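Local coordinates for HD-GYP domain-containing protein (Bdellovibrio bacteriovorus, PDB 3TM8) that binds a pair of iron ions in an HD-GYP domain and probably belongs to the cyclic-di-GMP phosphodiesterases, though as an unconventional member, at residues Glu224-Ala227 with Leu228-His232; Asn215-Leu218 with Asp219-Ser222; Asp288-Ile291 with Thr292-Val296; Leu202-Tyr205 with Gly206-His209. All coordinates share one frame; numbering follows the deposited sequence.

Interaction 1: Glu224-Ala227 with Leu228-His232; sequences EDLA and LWKKH. With FE (Fe (III) ion), chain E; PO4 (phosphate ion), chain C.
Leu228, Trp229 and Lys230 donate their backbone N-H groups to the carbonyls of Glu224, Asp225 and Leu226, the i to i+4 ladder of helix 223-240; Trp229 N to Asp225 O, at 2.9 Å, is the straightest of the three. On the outer side, Lys230 runs extended across Leu226, its CE 3.9 Å from Leu226 CG. Lys231 instead curls back at its last torsion (chi4 62°), so that NZ shares a water with the carbonyl oxygen of Ala227. On the inner side, both buried, lie Trp229 and His232. With CG anti to the backbone N (chi1 -177°), the indole reaches into the metal site, where Trp229 NE1 gives an almost linear bond, 3.0 Å, to phosphate O1 near the ring plane. CE1 of His232 lies over one indole face, offset toward the rim. His232 ND1 donates to Trp229 O at 2.6 Å, in the carbonyl plane; the same oxygen takes His232 N. The ND1 bond, together with the iron bond through His232 NE2 at 2.2 Å, fixes the rotation of the imidazole. Asp204, His257 and Glu258 also bind that iron, in the dinuclear site of an HD-GYP domain.

Interaction 2: Asn215-Leu218 with Asp219-Ser222; sequences NQPL and DSMS
Met221 crosses Gln216 at about a right angle and lies alongside Leu218, and its extended chain can be followed atom by atom. Met221 CB sits 3.5 Å from Leu218 O. Met221 CG, anti to the carbonyl carbon (chi1 -83°), meets the flat amide of Gln216, 3.5 Å from Gln216 CD, and also nears Pro217 O. SD then passes Leu218 CD2, and the terminal Met221 CE is wedged between two neighbours, 3.6 Å from both Leu218 CD2 and Gln216 CG. This turn belongs to the loop between helices 190-202 and 223-240 of the HD domain; a short 3-10 segment carries it to Ser222, the N-cap residue, whose OG accepts from Asp225 N. Within the turn, Ser220 N bonds Pro217 O at 3.2 Å and Met221 N bonds Leu218 O at 3.3 Å. Ser220 OG rests against the proline ring, 3.4 Å from Pro217 CB, and adds a weak bond to Pro217 O. Two waters brace the bend: one links Leu218 O with Met221 O, the other Gln216 OE1 with Ser222 N. Gln216 NE2 is hydrogen-bonded to Asn213 O and to Asp225 OD2 in the first turn of helix 223-240.

Interaction 3: Asp288-Ile291 with Thr292-Val296; sequences DRLI and TFEGV. With PO4 (phosphate ion), chain C.
Arg289 and Glu294 form the salt bridge, Arg289 NH1 to Glu294 OE2 at 2.9 Å; NH1 points in the guanidinium plane at the anti lone pair of OE2, with the guanidinium and carboxylate planes 62° apart. From another edge, Arg289 NE and NH2 both donate to phosphate O1, each at 2.8 Å, a fork that meets the anion edge-on and fixes the turn of the guanidinium. NH1 also donates to Gln216 O and NH2 to Leu214 O, while Glu294 OE2 accepts from Leu218 N. Phe293 packs on one guanidinium face, its CD2 3.5 Å above the plane and offset toward the rim. The segments span the C-terminal end of helix 276-293 in the HD domain, with its wider pi-type turn, and the turn that follows. Among the backbone bonds, Thr292 N reaches Asp288 O at 2.7 Å, and Leu290 O takes Val296 N at 2.9 Å beside a weak bond from Glu294 N. Gly295, with positive phi, carries the chain round. Thr292 OG1 donates to Asp288 OD1 at 2.7 Å, on the syn side but tilted out of the carboxylate plane, while OD2 accepts from His170 ND1, making Asp288 a second-shell partner of an iron ligand. Leu290 and Val296 make apolar contact, CB to CB 3.9 Å; both touch helix 301-308.

Interaction 4: Leu202-Tyr205 with Gly206-His209; sequences LHDY and GHHH. With FE (Fe (III) ion), chain D; FE (Fe (III) ion), chain E; PO4 (phosphate ion), chain C.
Phosphate O4 is gripped by an iron ion at 2.1 Å and by His207 NE2, which donates to it at 2.8 Å from the edge of its ring. The phosphate, probably from the crystallisation liquor, lies in the dinuclear metal site of the HD domain, and adjacent His203 and Asp204 are the His-Asp pair that gives the HD family its name. Asp204 bridges the two irons: OD1 binds the one that also holds O4, while OD2 binds the other, each bond being 2.1 Å. His203 NE2 ligates only the second iron, at 2.3 Å, and its ND1 is hydrogen-bonded to Ala200 O. A water bound to both metals adds another bridge. Phosphate O2 binds this second iron, also at 2.1 Å, so the anion spans both metals; His170 and Asn285 complete the shell. His232, His257 and Glu258 complete that of the first. A type I turn, Leu202 to Tyr205, leads out of helix 190-202 and runs into a short 3-10 turn. There His207 N bonds Asp204 O at 2.9 Å and His208 N bonds Tyr205 O. The first of these bonds keeps His207 close to the metal ligand. With CG anti to its carbonyl carbon (chi1 -70°), the His207 imidazole lies edge-on to the carboxylate, His207 CD2 3.5 Å from Asp204 CG, and stacks on the ring of His232. Tyr205 takes the outer side, against helix 223-240. A further water accepts from Gly206 N and donates to His203 O.

Along the chain the order is interaction 4, interaction 2, interaction 1, interaction 3, all within the HD domain. Interactions 4 and 2 occupy the loop between helices 190-202 and 223-240, interaction 1 the first turns of helix 223-240, and interaction 3 the end of helix 276-293 and the turn after it. The centres of interactions 1 and 2 are about 10 Å apart, those of 2 and 3 about 11 Å; the 215-222 turn touches both helices, while it stays about 7 Å, nearest atoms, from interaction 4. Interactions 1, 3 and 4 converge on one phosphate, and 1 and 4 also share an iron ion. Segments distant in sequence thus wall a single dinuclear pocket, consistent with phosphodiester binding.

Interaction 1: Glu224-Ala227 with Leu228-His232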
loop_
_atom_site.group_PDB
_atom_site.type_symbol
_atom_site.label_atom_id
_atom_site.label_comp_id
_atom_site.label_asym_id
_atom_site.label_seq_id
_atom_site.Cartn_x
_atom_site.Cartn_y
_atom_site.Cartn_z
ATOM N N GLU A 224 25.354 6.683 4.529
ATOM C CA GLU A 224 24.670 6.189 5.717
ATOM C C GLU A 224 23.211 5.824 5.436
ATOM O O GLU A 224 22.715 4.787 5.891
ATOM C CB GLU A 224 24.740 7.224 6.841
ATOM C CG GLU A 224 26.139 7.455 7.398
ATOM C CD GLU A 224 26.934 8.504 6.628
ATOM O OE1 GLU A 224 26.431 9.028 5.613
ATOM O OE2 GLU A 224 28.070 8.806 7.047
ATOM N N ASP A 225 22.521 6.683 4.693
ATOM C CA ASP A 225 21.122 6.431 4.369
ATOM C C ASP A 225 20.986 5.213 3.462
ATOM O O ASP A 225 20.087 4.389 3.640
ATOM C CB ASP A 225 20.488 7.660 3.714
ATOM C CG ASP A 225 19.944 8.649 4.730
ATOM O OD1 ASP A 225 20.163 8.445 5.942
ATOM O OD2 ASP A 225 19.296 9.630 4.310
ATOM N N LEU A 226 21.873 5.099 2.483
ATOM C CA LEU A 226 21.815 3.970 1.564
ATOM C C LEU A 226 22.069 2.660 2.291
ATOM O O LEU A 226 21.419 1.647 2.025
ATOM C CB LEU A 226 22.822 4.134 0.432
ATOM C CG LEU A 226 22.796 3.029 -0.626
ATOM C CD1 LEU A 226 21.444 2.978 -1.323
ATOM C CD2 LEU A 226 23.925 3.239 -1.628
ATOM N N ALA A 227 23.026 2.677 3.212
ATOM C CA ALA A 227 23.349 1.486 3.980
ATOM C C ALA A 227 22.137 1.053 4.796
ATOM O O ALA A 227 21.824 -0.136 4.884
ATOM C CB ALA A 227 24.547 1.748 4.886
ATOM N N LEU A 228 21.455 2.019 5.398
ATOM C CA LEU A 228 20.256 1.721 6.170
ATOM C C LEU A 228 19.183 1.142 5.247
ATOM O O LEU A 228 18.580 0.119 5.546
ATOM C CB LEU A 228 19.747 2.981 6.873
ATOM C CG LEU A 228 18.518 2.838 7.772
ATOM C CD1 LEU A 228 18.727 1.758 8.827
ATOM C CD2 LEU A 228 18.197 4.178 8.417
ATOM N N TRP A 229 18.967 1.793 4.111
ATOM C CA TRP A 229 17.996 1.316 3.134
ATOM C C TRP A 229 18.245 -0.148 2.726
ATOM O O TRP A 229 17.308 -0.949 2.658
ATOM C CB TRP A 229 17.993 2.244 1.908
ATOM C CG TRP A 229 16.975 1.865 0.884
ATOM C CD1 TRP A 229 15.689 2.330 0.787
ATOM C CD2 TRP A 229 17.148 0.937 -0.190
ATOM N NE1 TRP A 229 15.060 1.752 -0.283
ATOM C CE2 TRP A 229 15.928 0.886 -0.898
ATOM C CE3 TRP A 229 18.213 0.138 -0.617
ATOM C CZ2 TRP A 229 15.749 0.073 -2.015
ATOM C CZ3 TRP A 229 18.035 -0.668 -1.726
ATOM C CH2 TRP A 229 16.810 -0.697 -2.412
ATOM N N LYS A 230 19.502 -0.515 2.489
ATOM C CA LYS A 230 19.790 -1.874 2.033
ATOM C C LYS A 230 19.383 -2.957 3.032
ATOM O O LYS A 230 19.179 -4.107 2.648
ATOM C CB LYS A 230 21.264 -2.035 1.654
ATOM C CG LYS A 230 21.629 -1.341 0.350
ATOM C CD LYS A 230 23.102 -1.514 0.014
ATOM C CE LYS A 230 23.461 -0.769 -1.262
ATOM N NZ LYS A 230 24.926 -0.784 -1.518
ATOM N N LYS A 231 19.287 -2.597 4.308
ATOM C CA LYS A 231 18.916 -3.565 5.341
ATOM C C LYS A 231 17.429 -3.938 5.369
ATOM O O LYS A 231 17.060 -4.968 5.937
ATOM C CB LYS A 231 19.320 -3.043 6.721
ATOM C CG LYS A 231 20.821 -2.840 6.899
ATOM C CD LYS A 231 21.140 -2.262 8.275
ATOM C CE LYS A 231 22.625 -2.360 8.613
ATOM N NZ LYS A 231 23.496 -1.599 7.672
ATOM N N HIS A 232 16.567 -3.109 4.789
ATOM C CA HIS A 232 15.132 -3.275 5.062
ATOM C C HIS A 232 14.486 -4.612 4.633
ATOM O O HIS A 232 13.661 -5.152 5.372
ATOM C CB HIS A 232 14.302 -2.047 4.635
ATOM C CG HIS A 232 13.938 -2.012 3.184
ATOM N ND1 HIS A 232 14.774 -1.488 2.223
ATOM C CD2 HIS A 232 12.805 -2.380 2.539
ATOM C CE1 HIS A 232 14.182 -1.562 1.042
ATOM N NE2 HIS A 232 12.991 -2.108 1.205
HETATM FE FE FE E . 11.507 -1.932 -0.388
HETATM P P PO4 C . 11.638 1.097 -1.464
HETATM O O1 PO4 C . 12.265 2.434 -1.166
HETATM O O2 PO4 C . 10.179 1.219 -1.834
HETATM O O3 PO4 C . 12.289 0.464 -2.717
HETATM O O4 PO4 C . 11.897 0.140 -0.321
HETATM O O HOH W 1 23.738 -2.119 4.563
HETATM O O HOH W 2 10.275 -1.682 -1.846
#

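Interaction 2: Asn215-Leu218 with Asp219-Ser222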
loop_
_atom_site.group_PDB
_atom_site.type_symbol
_atom_site.label_atom_id
_atom_site.label_comp_id
_atom_site.label_asym_id
_atom_site.label_seq_id
_atom_site.Cartn_x
_atom_site.Cartn_y
_atom_site.Cartn_z
ATOM N N ASN A 215 11.609 9.485 0.748
ATOM C CA ASN A 215 11.276 10.412 -0.320
ATOM C C ASN A 215 12.519 11.128 -0.845
ATOM O O ASN A 215 12.613 12.358 -0.810
ATOM C CB ASN A 215 10.224 11.403 0.183
ATOM C CG ASN A 215 9.631 12.253 -0.923
ATOM O OD1 ASN A 215 9.384 13.449 -0.734
ATOM N ND2 ASN A 215 9.397 11.648 -2.077
ATOM N N GLN A 216 13.480 10.338 -1.316
ATOM C CA GLN A 216 14.687 10.860 -1.945
ATOM C C GLN A 216 15.218 9.783 -2.892
ATOM O O GLN A 216 14.944 8.597 -2.696
ATOM C CB GLN A 216 15.730 11.224 -0.891
ATOM C CG GLN A 216 16.215 10.049 -0.070
ATOM C CD GLN A 216 17.216 10.452 1.004
ATOM O OE1 GLN A 216 18.179 11.172 0.736
ATOM N NE2 GLN A 216 17.000 9.977 2.222
ATOM N N PRO A 217 15.961 10.186 -3.932
ATOM C CA PRO A 217 16.504 9.180 -4.853
ATOM C C PRO A 217 17.574 8.313 -4.194
ATOM O O PRO A 217 18.438 8.846 -3.491
ATOM C CB PRO A 217 17.111 10.022 -5.984
ATOM C CG PRO A 217 16.425 11.358 -5.878
ATOM C CD PRO A 217 16.202 11.560 -4.406
ATOM N N LEU A 218 17.516 6.998 -4.414
ATOM C CA LEU A 218 18.512 6.084 -3.848
ATOM C C LEU A 218 19.934 6.486 -4.221
ATOM O O LEU A 218 20.842 6.413 -3.397
ATOM C CB LEU A 218 18.268 4.637 -4.291
ATOM C CG LEU A 218 16.961 4.004 -3.818
ATOM C CD1 LEU A 218 16.878 2.556 -4.280
ATOM C CD2 LEU A 218 16.814 4.097 -2.304
ATOM N N ASP A 219 20.125 6.915 -5.463
ATOM C CA ASP A 219 21.471 7.186 -5.957
ATOM C C ASP A 219 22.062 8.518 -5.500
ATOM O O ASP A 219 23.209 8.831 -5.814
ATOM C CB ASP A 219 21.532 7.042 -7.482
ATOM C CG ASP A 219 21.416 5.594 -7.924
ATOM O OD1 ASP A 219 21.862 4.711 -7.161
ATOM O OD2 ASP A 219 20.878 5.337 -9.021
ATOM N N SER A 220 21.290 9.299 -4.755
ATOM C CA SER A 220 21.829 10.509 -4.141
ATOM C C SER A 220 21.709 10.493 -2.612
ATOM O O SER A 220 22.038 11.472 -1.949
ATOM C CB SER A 220 21.210 11.772 -4.751
ATOM O OG SER A 220 19.806 11.665 -4.861
ATOM N N MET A 221 21.258 9.374 -2.052
ATOM C CA MET A 221 21.276 9.205 -0.605
ATOM C C MET A 221 22.694 9.261 -0.070
ATOM O O MET A 221 23.634 8.831 -0.736
ATOM C CB MET A 221 20.686 7.855 -0.212
ATOM C CG MET A 221 19.184 7.832 -0.141
ATOM S SD MET A 221 18.586 6.209 0.365
ATOM C CE MET A 221 16.820 6.499 0.319
ATOM N N SER A 222 22.847 9.772 1.147
ATOM C CA SER A 222 24.129 9.698 1.829
ATOM C C SER A 222 24.516 8.231 1.965
ATOM O O SER A 222 23.646 7.356 1.967
ATOM C CB SER A 222 24.028 10.326 3.218
ATOM O OG SER A 222 23.191 9.542 4.051
HETATM O O HOH W 3 20.507 11.022 2.287
HETATM O O HOH W 4 23.553 6.822 -2.671
#

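Interaction 3: Asp288-Ile291 with Thr292-Val296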
loop_
_atom_site.group_PDB
_atom_site.type_symbol
_atom_site.label_atom_id
_atom_site.label_comp_id
_atom_site.label_asym_id
_atom_site.label_seq_id
_atom_site.Cartn_x
_atom_site.Cartn_y
_atom_site.Cartn_z
ATOM N N ASP A 288 7.033 2.357 -8.849
ATOM C CA ASP A 288 6.438 3.315 -7.921
ATOM C C ASP A 288 7.491 4.078 -7.132
ATOM O O ASP A 288 7.269 5.237 -6.784
ATOM C CB ASP A 288 5.422 2.700 -6.960
ATOM C CG ASP A 288 4.642 3.767 -6.204
ATOM O OD1 ASP A 288 4.132 4.691 -6.868
ATOM O OD2 ASP A 288 4.555 3.711 -4.958
ATOM N N ARG A 289 8.632 3.455 -6.837
ATOM C CA ARG A 289 9.688 4.216 -6.171
ATOM C C ARG A 289 10.074 5.410 -7.044
ATOM O O ARG A 289 10.190 6.525 -6.549
ATOM C CB ARG A 289 10.916 3.380 -5.803
ATOM C CG ARG A 289 12.206 4.209 -5.722
ATOM C CD ARG A 289 13.283 3.573 -4.852
ATOM N NE ARG A 289 13.056 3.825 -3.433
ATOM C CZ ARG A 289 13.299 4.981 -2.817
ATOM N NH1 ARG A 289 13.784 6.017 -3.493
ATOM N NH2 ARG A 289 13.041 5.098 -1.520
ATOM N N LEU A 290 10.263 5.183 -8.340
ATOM C CA LEU A 290 10.627 6.284 -9.228
ATOM C C LEU A 290 9.564 7.369 -9.213
ATOM O O LEU A 290 9.868 8.555 -9.084
ATOM C CB LEU A 290 10.862 5.806 -10.669
ATOM C CG LEU A 290 12.101 4.934 -10.863
ATOM C CD1 LEU A 290 12.301 4.616 -12.346
ATOM C CD2 LEU A 290 13.340 5.602 -10.279
ATOM N N ILE A 291 8.310 6.955 -9.338
ATOM C CA ILE A 291 7.223 7.905 -9.494
ATOM C C ILE A 291 6.888 8.635 -8.190
ATOM O O ILE A 291 6.756 9.863 -8.173
ATOM C CB ILE A 291 5.990 7.202 -10.062
ATOM C CG1 ILE A 291 6.279 6.751 -11.496
ATOM C CG2 ILE A 291 4.775 8.115 -9.998
ATOM C CD1 ILE A 291 5.320 5.707 -12.024
ATOM N N THR A 292 6.790 7.883 -7.098
ATOM C CA THR A 292 6.357 8.435 -5.816
ATOM C C THR A 292 7.494 8.971 -4.940
ATOM O O THR A 292 7.350 10.030 -4.328
ATOM C CB THR A 292 5.521 7.402 -5.048
ATOM O OG1 THR A 292 4.302 7.179 -5.771
ATOM C CG2 THR A 292 5.185 7.892 -3.637
ATOM N N PHE A 293 8.621 8.266 -4.885
ATOM C CA PHE A 293 9.718 8.669 -4.002
ATOM C C PHE A 293 10.806 9.480 -4.707
ATOM O O PHE A 293 11.600 10.127 -4.037
ATOM C CB PHE A 293 10.381 7.458 -3.328
ATOM C CG PHE A 293 9.482 6.679 -2.407
ATOM C CD1 PHE A 293 8.634 7.317 -1.510
ATOM C CD2 PHE A 293 9.532 5.293 -2.410
ATOM C CE1 PHE A 293 7.821 6.576 -0.650
ATOM C CE2 PHE A 293 8.731 4.546 -1.556
ATOM C CZ PHE A 293 7.875 5.188 -0.676
ATOM N N GLU A 294 10.864 9.437 -6.037
ATOM C CA GLU A 294 11.964 10.094 -6.749
ATOM C C GLU A 294 11.496 11.160 -7.742
ATOM O O GLU A 294 12.311 11.779 -8.423
ATOM C CB GLU A 294 12.883 9.048 -7.416
ATOM C CG GLU A 294 13.382 7.997 -6.414
ATOM C CD GLU A 294 14.591 7.189 -6.873
ATOM O OE1 GLU A 294 15.165 7.495 -7.940
ATOM O OE2 GLU A 294 14.983 6.254 -6.135
ATOM N N GLY A 295 10.189 11.390 -7.803
ATOM C CA GLY A 295 9.637 12.458 -8.622
ATOM C C GLY A 295 9.766 12.271 -10.126
ATOM O O GLY A 295 9.690 13.234 -10.887
ATOM N N VAL A 296 9.937 11.031 -10.569
ATOM C CA VAL A 296 10.052 10.762 -11.996
ATOM C C VAL A 296 8.666 10.758 -12.643
ATOM O O VAL A 296 7.765 10.075 -12.163
ATOM C CB VAL A 296 10.736 9.406 -12.245
ATOM C CG1 VAL A 296 10.771 9.079 -13.737
ATOM C CG2 VAL A 296 12.138 9.397 -11.642
HETATM P P PO4 C . 11.638 1.097 -1.464
HETATM O O1 PO4 C . 12.265 2.434 -1.166
HETATM O O2 PO4 C . 10.179 1.219 -1.834
HETATM O O3 PO4 C . 12.289 0.464 -2.717
HETATM O O4 PO4 C . 11.897 0.140 -0.321
HETATM O O HOH W 5 6.130 11.410 -10.389
HETATM O O HOH W 6 7.102 11.971 -6.457
#

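Interaction 4: Leu202-Tyr205 with Gly206-His209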
loop_
_atom_site.group_PDB
_atom_site.type_symbol
_atom_site.label_atom_id
_atom_site.label_comp_id
_atom_site.label_asym_id
_atom_site.label_seq_id
_atom_site.Cartn_x
_atom_site.Cartn_y
_atom_site.Cartn_z
ATOM N N LEU A 202 2.399 -5.672 2.011
ATOM C CA LEU A 202 3.251 -5.697 3.188
ATOM C C LEU A 202 4.739 -5.565 2.879
ATOM O O LEU A 202 5.558 -5.644 3.794
ATOM C CB LEU A 202 3.006 -6.989 3.966
ATOM C CG LEU A 202 1.570 -7.262 4.438
ATOM C CD1 LEU A 202 1.489 -8.635 5.093
ATOM C CD2 LEU A 202 1.091 -6.171 5.402
ATOM N N HIS A 203 5.086 -5.357 1.607
ATOM C CA HIS A 203 6.461 -5.594 1.177
ATOM C C HIS A 203 7.498 -4.779 1.939
ATOM O O HIS A 203 8.605 -5.261 2.182
ATOM C CB HIS A 203 6.632 -5.436 -0.343
ATOM C CG HIS A 203 6.729 -4.018 -0.817
ATOM N ND1 HIS A 203 5.625 -3.225 -1.062
ATOM C CD2 HIS A 203 7.811 -3.251 -1.099
ATOM C CE1 HIS A 203 6.025 -2.034 -1.477
ATOM N NE2 HIS A 203 7.346 -2.029 -1.520
ATOM N N ASP A 204 7.142 -3.551 2.319
ATOM C CA ASP A 204 8.095 -2.633 2.945
ATOM C C ASP A 204 7.991 -2.582 4.458
ATOM O O ASP A 204 8.355 -1.587 5.091
ATOM C CB ASP A 204 7.989 -1.242 2.320
ATOM C CG ASP A 204 8.920 -1.072 1.128
ATOM O OD1 ASP A 204 9.913 -1.830 1.046
ATOM O OD2 ASP A 204 8.659 -0.186 0.279
ATOM N N TYR A 205 7.533 -3.680 5.046
ATOM C CA TYR A 205 7.494 -3.806 6.497
ATOM C C TYR A 205 8.830 -3.422 7.155
ATOM O O TYR A 205 8.857 -2.839 8.244
ATOM C CB TYR A 205 7.096 -5.231 6.880
ATOM C CG TYR A 205 7.130 -5.496 8.364
ATOM C CD1 TYR A 205 6.493 -4.644 9.265
ATOM C CD2 TYR A 205 7.811 -6.595 8.866
ATOM C CE1 TYR A 205 6.526 -4.901 10.633
ATOM C CE2 TYR A 205 7.859 -6.848 10.215
ATOM C CZ TYR A 205 7.219 -6.003 11.096
ATOM O OH TYR A 205 7.285 -6.287 12.435
ATOM N N GLY A 206 9.941 -3.731 6.489
ATOM C CA GLY A 206 11.250 -3.405 7.027
ATOM C C GLY A 206 11.493 -1.924 7.261
ATOM O O GLY A 206 12.387 -1.560 8.038
ATOM N N HIS A 207 10.732 -1.069 6.581
ATOM C CA HIS A 207 10.868 0.378 6.766
ATOM C C HIS A 207 10.011 0.912 7.915
ATOM O O HIS A 207 10.080 2.095 8.216
ATOM C CB HIS A 207 10.452 1.166 5.512
ATOM C CG HIS A 207 11.374 1.040 4.337
ATOM N ND1 HIS A 207 12.740 1.221 4.417
ATOM C CD2 HIS A 207 11.099 0.842 3.025
ATOM C CE1 HIS A 207 13.268 1.093 3.211
ATOM N NE2 HIS A 207 12.293 0.871 2.347
ATOM N N HIS A 208 9.165 0.076 8.511
ATOM C CA HIS A 208 8.233 0.569 9.524
ATOM C C HIS A 208 9.009 1.160 10.692
ATOM O O HIS A 208 9.868 0.496 11.269
ATOM C CB HIS A 208 7.323 -0.563 9.982
ATOM C CG HIS A 208 6.303 -0.163 10.995
ATOM N ND1 HIS A 208 5.265 0.701 10.718
ATOM C CD2 HIS A 208 6.139 -0.551 12.277
ATOM C CE1 HIS A 208 4.515 0.841 11.796
ATOM N NE2 HIS A 208 5.020 0.087 12.755
ATOM N N HIS A 209 8.692 2.414 11.026
ATOM C CA HIS A 209 9.378 3.185 12.070
ATOM C C HIS A 209 10.886 3.313 11.879
ATOM O O HIS A 209 11.640 3.438 12.844
ATOM C CB HIS A 209 8.994 2.693 13.465
ATOM C CG HIS A 209 7.667 3.214 13.919
ATOM N ND1 HIS A 209 7.404 3.554 15.226
ATOM C CD2 HIS A 209 6.539 3.493 13.224
ATOM C CE1 HIS A 209 6.162 3.993 15.325
ATOM N NE2 HIS A 209 5.616 3.968 14.123
HETATM FE FE FE D . 8.834 -0.335 -1.805
HETATM FE FE FE E . 11.507 -1.932 -0.388
HETATM P P PO4 C . 11.638 1.097 -1.464
HETATM O O1 PO4 C . 12.265 2.434 -1.166
HETATM O O2 PO4 C . 10.179 1.219 -1.834
HETATM O O3 PO4 C . 12.289 0.464 -2.717
HETATM O O4 PO4 C . 11.897 0.140 -0.321
HETATM O O HOH W 7 10.620 -4.947 3.992
HETATM O O HOH W 2 10.275 -1.682 -1.846
#